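Local coordinates for protein dTDP Sugar Isomerase (Desulfovibrio desulfuricans subsp. desulfuricans str. G20, PDB 3EJK) that probably catalyses the epimerisation of dTDP-4-dehydro-6-deoxyglucose at C3' and C5' to dTDP-4-dehydrorhamnose, at residues W68-P81 against V136-E150. Numbering follows the deposited sequence.
Sequences WKRHSLMTQLFAVP and VANCTDIPHRQGESE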
loop_
_atom_site.group_PDB
_atom_site.type_symbol
_atom_site.label_atom_id
_atom_site.label_comp_id
_atom_site.label_asym_id
_atom_site.label_seq_id
_atom_site.Cartn_x
_atom_site.Cartn_y
_atom_site.Cartn_z
ATOM N N TRP A 68 -9.675 18.068 8.155
ATOM C CA TRP A 68 -10.629 17.428 7.274
ATOM C C TRP A 68 -10.208 17.729 5.858
ATOM O O TRP A 68 -9.588 18.754 5.588
ATOM C CB TRP A 68 -12.018 18.035 7.439
ATOM C CG TRP A 68 -12.656 17.819 8.768
ATOM C CD1 TRP A 68 -12.619 18.650 9.837
ATOM C CD2 TRP A 68 -13.440 16.693 9.156
ATOM N NE1 TRP A 68 -13.325 18.109 10.884
ATOM C CE2 TRP A 68 -13.836 16.902 10.491
ATOM C CE3 TRP A 68 -13.827 15.512 8.513
ATOM C CZ2 TRP A 68 -14.623 16.001 11.176
ATOM C CZ3 TRP A 68 -14.607 14.623 9.189
ATOM C CH2 TRP A 68 -15.007 14.867 10.508
ATOM N N LYS A 69 -10.564 16.829 4.965
ATOM C CA LYS A 69 -10.243 16.977 3.544
ATOM C C LYS A 69 -11.461 16.707 2.680
ATOM O O LYS A 69 -12.319 15.871 3.004
ATOM C CB LYS A 69 -9.154 15.975 3.138
ATOM C CG LYS A 69 -8.422 16.372 1.877
ATOM C CD LYS A 69 -7.790 17.741 2.148
ATOM C CE LYS A 69 -6.547 17.968 1.383
ATOM N NZ LYS A 69 -5.474 17.248 2.068
ATOM N N ARG A 70 -11.433 17.369 1.533
ATOM C CA ARG A 70 -12.446 17.274 0.485
ATOM C C ARG A 70 -11.823 17.457 -0.898
ATOM O O ARG A 70 -10.946 18.294 -1.077
ATOM C CB ARG A 70 -13.540 18.351 0.708
ATOM C CG ARG A 70 -14.684 18.208 -0.254
ATOM C CD ARG A 70 -15.926 18.943 0.160
ATOM N NE ARG A 70 -15.791 20.376 0.076
ATOM C CZ ARG A 70 -16.814 21.210 0.215
ATOM N NH1 ARG A 70 -18.033 20.715 0.403
ATOM N NH2 ARG A 70 -16.622 22.527 0.139
ATOM N N HIS A 71 -12.258 16.645 -1.856
ATOM C CA HIS A 71 -11.817 16.770 -3.262
ATOM C C HIS A 71 -13.003 17.086 -4.153
ATOM O O HIS A 71 -14.106 16.573 -3.935
ATOM C CB HIS A 71 -11.135 15.494 -3.765
ATOM C CG HIS A 71 -9.785 15.264 -3.178
ATOM N ND1 HIS A 71 -8.621 15.527 -3.869
ATOM C CD2 HIS A 71 -9.412 14.822 -1.956
ATOM C CE1 HIS A 71 -7.589 15.247 -3.093
ATOM N NE2 HIS A 71 -8.043 14.796 -1.935
ATOM N N SER A 72 -12.753 17.931 -5.149
ATOM C CA SER A 72 -13.777 18.346 -6.123
ATOM C C SER A 72 -14.201 17.272 -7.112
ATOM O O SER A 72 -15.377 17.195 -7.476
ATOM C CB SER A 72 -13.327 19.545 -6.952
ATOM O OG SER A 72 -13.005 20.609 -6.115
ATOM N N LEU A 73 -13.245 16.479 -7.577
ATOM C CA LEU A 73 -13.550 15.438 -8.565
ATOM C C LEU A 73 -13.121 14.053 -8.172
ATOM O O LEU A 73 -13.726 13.069 -8.579
ATOM C CB LEU A 73 -12.817 15.699 -9.869
ATOM C CG LEU A 73 -13.238 16.766 -10.851
ATOM C CD1 LEU A 73 -12.991 18.148 -10.292
ATOM C CD2 LEU A 73 -12.419 16.491 -12.140
HETATM N N MSE A 74 -12.029 14.003 -7.418
HETATM C CA MSE A 74 -11.389 12.754 -7.035
HETATM C C MSE A 74 -12.196 11.884 -6.081
HETATM O O MSE A 74 -12.856 12.379 -5.161
HETATM C CB MSE A 74 -10.020 13.050 -6.397
HETATM C CG MSE A 74 -9.173 11.840 -6.171
HETATM SE SE MSE A 74 -7.587 12.221 -5.081
HETATM C CE MSE A 74 -6.742 13.529 -6.202
ATOM N N THR A 75 -12.108 10.577 -6.333
ATOM C CA THR A 75 -12.667 9.547 -5.454
ATOM C C THR A 75 -11.525 8.839 -4.732
ATOM O O THR A 75 -10.496 8.527 -5.332
ATOM C CB THR A 75 -13.460 8.494 -6.248
ATOM O OG1 THR A 75 -14.579 9.121 -6.846
ATOM C CG2 THR A 75 -13.935 7.330 -5.369
ATOM N N GLN A 76 -11.743 8.560 -3.449
ATOM C CA GLN A 76 -10.754 7.870 -2.619
ATOM C C GLN A 76 -11.148 6.411 -2.448
ATOM O O GLN A 76 -12.335 6.066 -2.410
ATOM C CB GLN A 76 -10.656 8.489 -1.211
ATOM C CG GLN A 76 -10.770 10.009 -1.124
ATOM C CD GLN A 76 -9.819 10.765 -2.028
ATOM O OE1 GLN A 76 -8.637 10.424 -2.149
ATOM N NE2 GLN A 76 -10.320 11.856 -2.623
ATOM N N LEU A 77 -10.119 5.566 -2.405
ATOM C CA LEU A 77 -10.260 4.123 -2.108
ATOM C C LEU A 77 -9.206 3.768 -1.057
ATOM O O LEU A 77 -8.033 3.542 -1.358
ATOM C CB LEU A 77 -10.141 3.223 -3.341
ATOM C CG LEU A 77 -11.275 3.320 -4.361
ATOM C CD1 LEU A 77 -10.950 2.467 -5.581
ATOM C CD2 LEU A 77 -12.573 2.907 -3.745
ATOM N N PHE A 78 -9.678 3.772 0.186
ATOM C CA PHE A 78 -8.875 3.517 1.384
ATOM C C PHE A 78 -8.835 2.057 1.777
ATOM O O PHE A 78 -9.856 1.370 1.823
ATOM C CB PHE A 78 -9.474 4.223 2.616
ATOM C CG PHE A 78 -9.122 5.681 2.768
ATOM C CD1 PHE A 78 -8.620 6.426 1.735
ATOM C CD2 PHE A 78 -9.391 6.319 3.982
ATOM C CE1 PHE A 78 -8.322 7.777 1.905
ATOM C CE2 PHE A 78 -9.118 7.684 4.154
ATOM C CZ PHE A 78 -8.586 8.405 3.096
ATOM N N ALA A 79 -7.627 1.628 2.114
ATOM C CA ALA A 79 -7.407 0.329 2.773
ATOM C C ALA A 79 -6.403 0.576 3.883
ATOM O O ALA A 79 -5.581 1.469 3.778
ATOM C CB ALA A 79 -6.952 -0.779 1.821
ATOM N N VAL A 80 -6.531 -0.180 4.970
ATOM C CA VAL A 80 -5.665 -0.009 6.147
ATOM C C VAL A 80 -4.983 -1.344 6.498
ATOM O O VAL A 80 -5.460 -2.109 7.342
ATOM C CB VAL A 80 -6.464 0.538 7.347
ATOM C CG1 VAL A 80 -5.573 0.657 8.572
ATOM C CG2 VAL A 80 -7.096 1.939 6.993
ATOM N N PRO A 81 -3.855 -1.624 5.855
ATOM C CA PRO A 81 -3.189 -2.920 6.050
ATOM C C PRO A 81 -2.374 -3.040 7.312
ATOM O O PRO A 81 -2.007 -4.143 7.715
ATOM C CB PRO A 81 -2.271 -3.036 4.839
ATOM C CG PRO A 81 -2.063 -1.638 4.373
ATOM C CD PRO A 81 -3.173 -0.779 4.874
ATOM N N VAL A 136 -2.410 3.876 6.146
ATOM C CA VAL A 136 -3.559 3.983 5.277
ATOM C C VAL A 136 -3.045 3.997 3.847
ATOM O O VAL A 136 -2.123 4.736 3.524
ATOM C CB VAL A 136 -4.337 5.313 5.555
ATOM C CG1 VAL A 136 -5.578 5.392 4.721
ATOM C CG2 VAL A 136 -4.674 5.452 7.047
ATOM N N ALA A 137 -3.629 3.151 3.011
ATOM C CA ALA A 137 -3.307 3.130 1.596
ATOM C C ALA A 137 -4.474 3.737 0.853
ATOM O O ALA A 137 -5.635 3.520 1.187
ATOM C CB ALA A 137 -3.026 1.705 1.104
ATOM N N ASN A 138 -4.152 4.522 -0.159
ATOM C CA ASN A 138 -5.182 5.158 -0.969
ATOM C C ASN A 138 -4.874 5.017 -2.446
ATOM O O ASN A 138 -3.800 5.371 -2.894
ATOM C CB ASN A 138 -5.306 6.641 -0.597
ATOM C CG ASN A 138 -6.540 7.289 -1.183
ATOM O OD1 ASN A 138 -7.370 6.619 -1.783
ATOM N ND2 ASN A 138 -6.667 8.606 -1.013
ATOM N N CYS A 139 -5.809 4.442 -3.178
ATOM C CA CYS A 139 -5.680 4.317 -4.611
ATOM C C CYS A 139 -6.740 5.244 -5.200
ATOM O O CYS A 139 -7.942 4.952 -5.162
ATOM C CB CYS A 139 -5.905 2.881 -5.075
ATOM S SG CYS A 139 -5.598 2.638 -6.856
ATOM N N THR A 140 -6.269 6.364 -5.733
ATOM C CA THR A 140 -7.151 7.385 -6.261
ATOM C C THR A 140 -7.245 7.279 -7.773
ATOM O O THR A 140 -6.369 6.719 -8.454
ATOM C CB THR A 140 -6.672 8.764 -5.849
ATOM O OG1 THR A 140 -5.438 9.023 -6.503
ATOM C CG2 THR A 140 -6.473 8.813 -4.369
ATOM N N ASP A 141 -8.329 7.840 -8.273
ATOM C CA ASP A 141 -8.684 7.726 -9.693
ATOM C C ASP A 141 -8.045 8.808 -10.517
ATOM O O ASP A 141 -7.955 8.706 -11.733
ATOM C CB ASP A 141 -10.199 7.672 -9.907
ATOM C CG ASP A 141 -10.920 8.907 -9.434
ATOM O OD1 ASP A 141 -10.430 9.617 -8.533
ATOM O OD2 ASP A 141 -12.015 9.146 -9.958
ATOM N N ILE A 142 -7.617 9.853 -9.839
ATOM C CA ILE A 142 -6.832 10.901 -10.487
ATOM C C ILE A 142 -5.661 11.275 -9.596
ATOM O O ILE A 142 -5.749 11.198 -8.376
ATOM C CB ILE A 142 -7.635 12.173 -10.856
ATOM C CG1 ILE A 142 -8.229 12.826 -9.627
ATOM C CG2 ILE A 142 -8.741 11.828 -11.836
ATOM C CD1 ILE A 142 -8.981 14.125 -9.960
ATOM N N PRO A 143 -4.552 11.676 -10.205
ATOM C CA PRO A 143 -3.429 12.021 -9.362
ATOM C C PRO A 143 -3.648 13.340 -8.643
ATOM O O PRO A 143 -4.523 14.129 -8.988
ATOM C CB PRO A 143 -2.274 12.122 -10.350
ATOM C CG PRO A 143 -2.893 12.450 -11.629
ATOM C CD PRO A 143 -4.257 11.855 -11.635
ATOM N N HIS A 144 -2.861 13.528 -7.603
ATOM C CA HIS A 144 -2.938 14.761 -6.838
ATOM C C HIS A 144 -2.572 15.969 -7.663
ATOM O O HIS A 144 -1.576 15.982 -8.355
ATOM C CB HIS A 144 -2.021 14.727 -5.629
ATOM C CG HIS A 144 -2.056 15.995 -4.847
ATOM N ND1 HIS A 144 -3.011 16.239 -3.884
ATOM C CD2 HIS A 144 -1.296 17.114 -4.923
ATOM C CE1 HIS A 144 -2.817 17.444 -3.378
ATOM N NE2 HIS A 144 -1.789 17.999 -3.996
ATOM N N ARG A 145 -3.391 17.004 -7.559
ATOM C CA ARG A 145 -3.120 18.263 -8.249
ATOM C C ARG A 145 -3.556 19.480 -7.455
ATOM O O ARG A 145 -4.646 19.517 -6.872
ATOM C CB ARG A 145 -3.779 18.290 -9.625
ATOM C CG ARG A 145 -3.223 17.262 -10.586
ATOM C CD ARG A 145 -3.765 17.513 -11.983
ATOM N NE ARG A 145 -3.388 16.471 -12.933
ATOM C CZ ARG A 145 -4.065 15.338 -13.099
ATOM N NH1 ARG A 145 -5.132 15.088 -12.351
ATOM N NH2 ARG A 145 -3.661 14.443 -13.997
ATOM N N GLN A 146 -2.676 20.479 -7.442
ATOM C CA GLN A 146 -2.958 21.738 -6.741
ATOM C C GLN A 146 -4.294 22.313 -7.137
ATOM O O GLN A 146 -4.653 22.388 -8.315
ATOM C CB GLN A 146 -1.879 22.802 -7.010
ATOM N N GLY A 147 -5.022 22.724 -6.119
ATOM C CA GLY A 147 -6.303 23.378 -6.294
ATOM C C GLY A 147 -7.514 22.482 -6.422
ATOM O O GLY A 147 -8.638 22.961 -6.410
ATOM N N GLU A 148 -7.292 21.187 -6.553
ATOM C CA GLU A 148 -8.426 20.266 -6.741
ATOM C C GLU A 148 -9.000 19.796 -5.395
ATOM O O GLU A 148 -10.097 19.241 -5.310
ATOM C CB GLU A 148 -8.013 19.078 -7.630
ATOM C CG GLU A 148 -9.147 18.103 -7.993
ATOM C CD GLU A 148 -9.348 16.996 -6.979
ATOM O OE1 GLU A 148 -8.375 16.651 -6.256
ATOM O OE2 GLU A 148 -10.466 16.435 -6.953
ATOM N N SER A 149 -8.242 20.035 -4.341
ATOM C CA SER A 149 -8.679 19.638 -3.003
ATOM C C SER A 149 -8.759 20.819 -2.083
ATOM O O SER A 149 -8.191 21.874 -2.325
ATOM C CB SER A 149 -7.782 18.584 -2.368
ATOM O OG SER A 149 -6.546 19.139 -1.970
ATOM N N GLU A 150 -9.472 20.579 -1.000
ATOM C CA GLU A 150 -9.745 21.593 0.005
ATOM C C GLU A 150 -9.554 21.014 1.395
ATOM O O GLU A 150 -9.790 19.838 1.621
ATOM C CB GLU A 150 -11.203 22.066 -0.172
ATOM C CG GLU A 150 -11.691 23.047 0.827
ATOM C CD GLU A 150 -13.149 23.441 0.602
ATOM O OE1 GLU A 150 -13.811 22.803 -0.241
ATOM O OE2 GLU A 150 -13.630 24.387 1.265
HETATM O O HOH W 1 -14.040 10.481 -8.986
HETATM O O HOH W 2 -10.310 6.091 -6.556
#
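This contact joins the two antiparallel sheets of a cupin fold: strands 76-81 and 136-140 pair in one, Arg70 and His71 with Glu150 and Ser149 in the other, and the intervening loops pack together. Glu148 holds the middle. With its CG anti to the backbone N (chi1 -175°) and the chain bent at chi2, its carboxylate reaches two places. OE1 takes a nearly straight bond from His71 ND1 (2.6 Å), which lies in the imidazole plane but meets the carboxylate on its syn side, tilted out of its plane; OE2 accepts both Leu73 N (2.8 Å), through its anti lone pair, and Met74 N, tying the loop after strand 68-71 to the same carboxylate that holds the histidine. The imidazole is also gripped from above and below, Ser149 CB in a CH-pi contact over one face, 3.6 Å from the ring centroid, and SE of Met74 over the opposite one. NE2, the other ring nitrogen, hydrogen-bonds a citrate, probably from the crystallisation liquor. The selenomethionine Met74 also packs its SE 3.7 Å from Thr140 CG2 and its CB against Ile142 CG1. Next along, Asp141 OD1 takes Thr75 N (2.9 Å) from above its carboxylate plane, and a water links OD2 to Leu73 O and Thr75 OG1. Asn138 spans two strand residues: OD1 accepts Leu77 N, and ND2 donates to Gln76 OE1 (2.9 Å) on a lone pair, the two amides turned 63° apart. Val136 CG1 covers a face of the Phe78 ring. At the far end Arg70 NE and NH2 both grip Glu150 OE1, NH2 at 2.8 Å. A histidine-carboxylate hydrogen bond beside a citrate-occupied pocket is consistent with the active-site side of a cupin-fold RmlC-type epimerase.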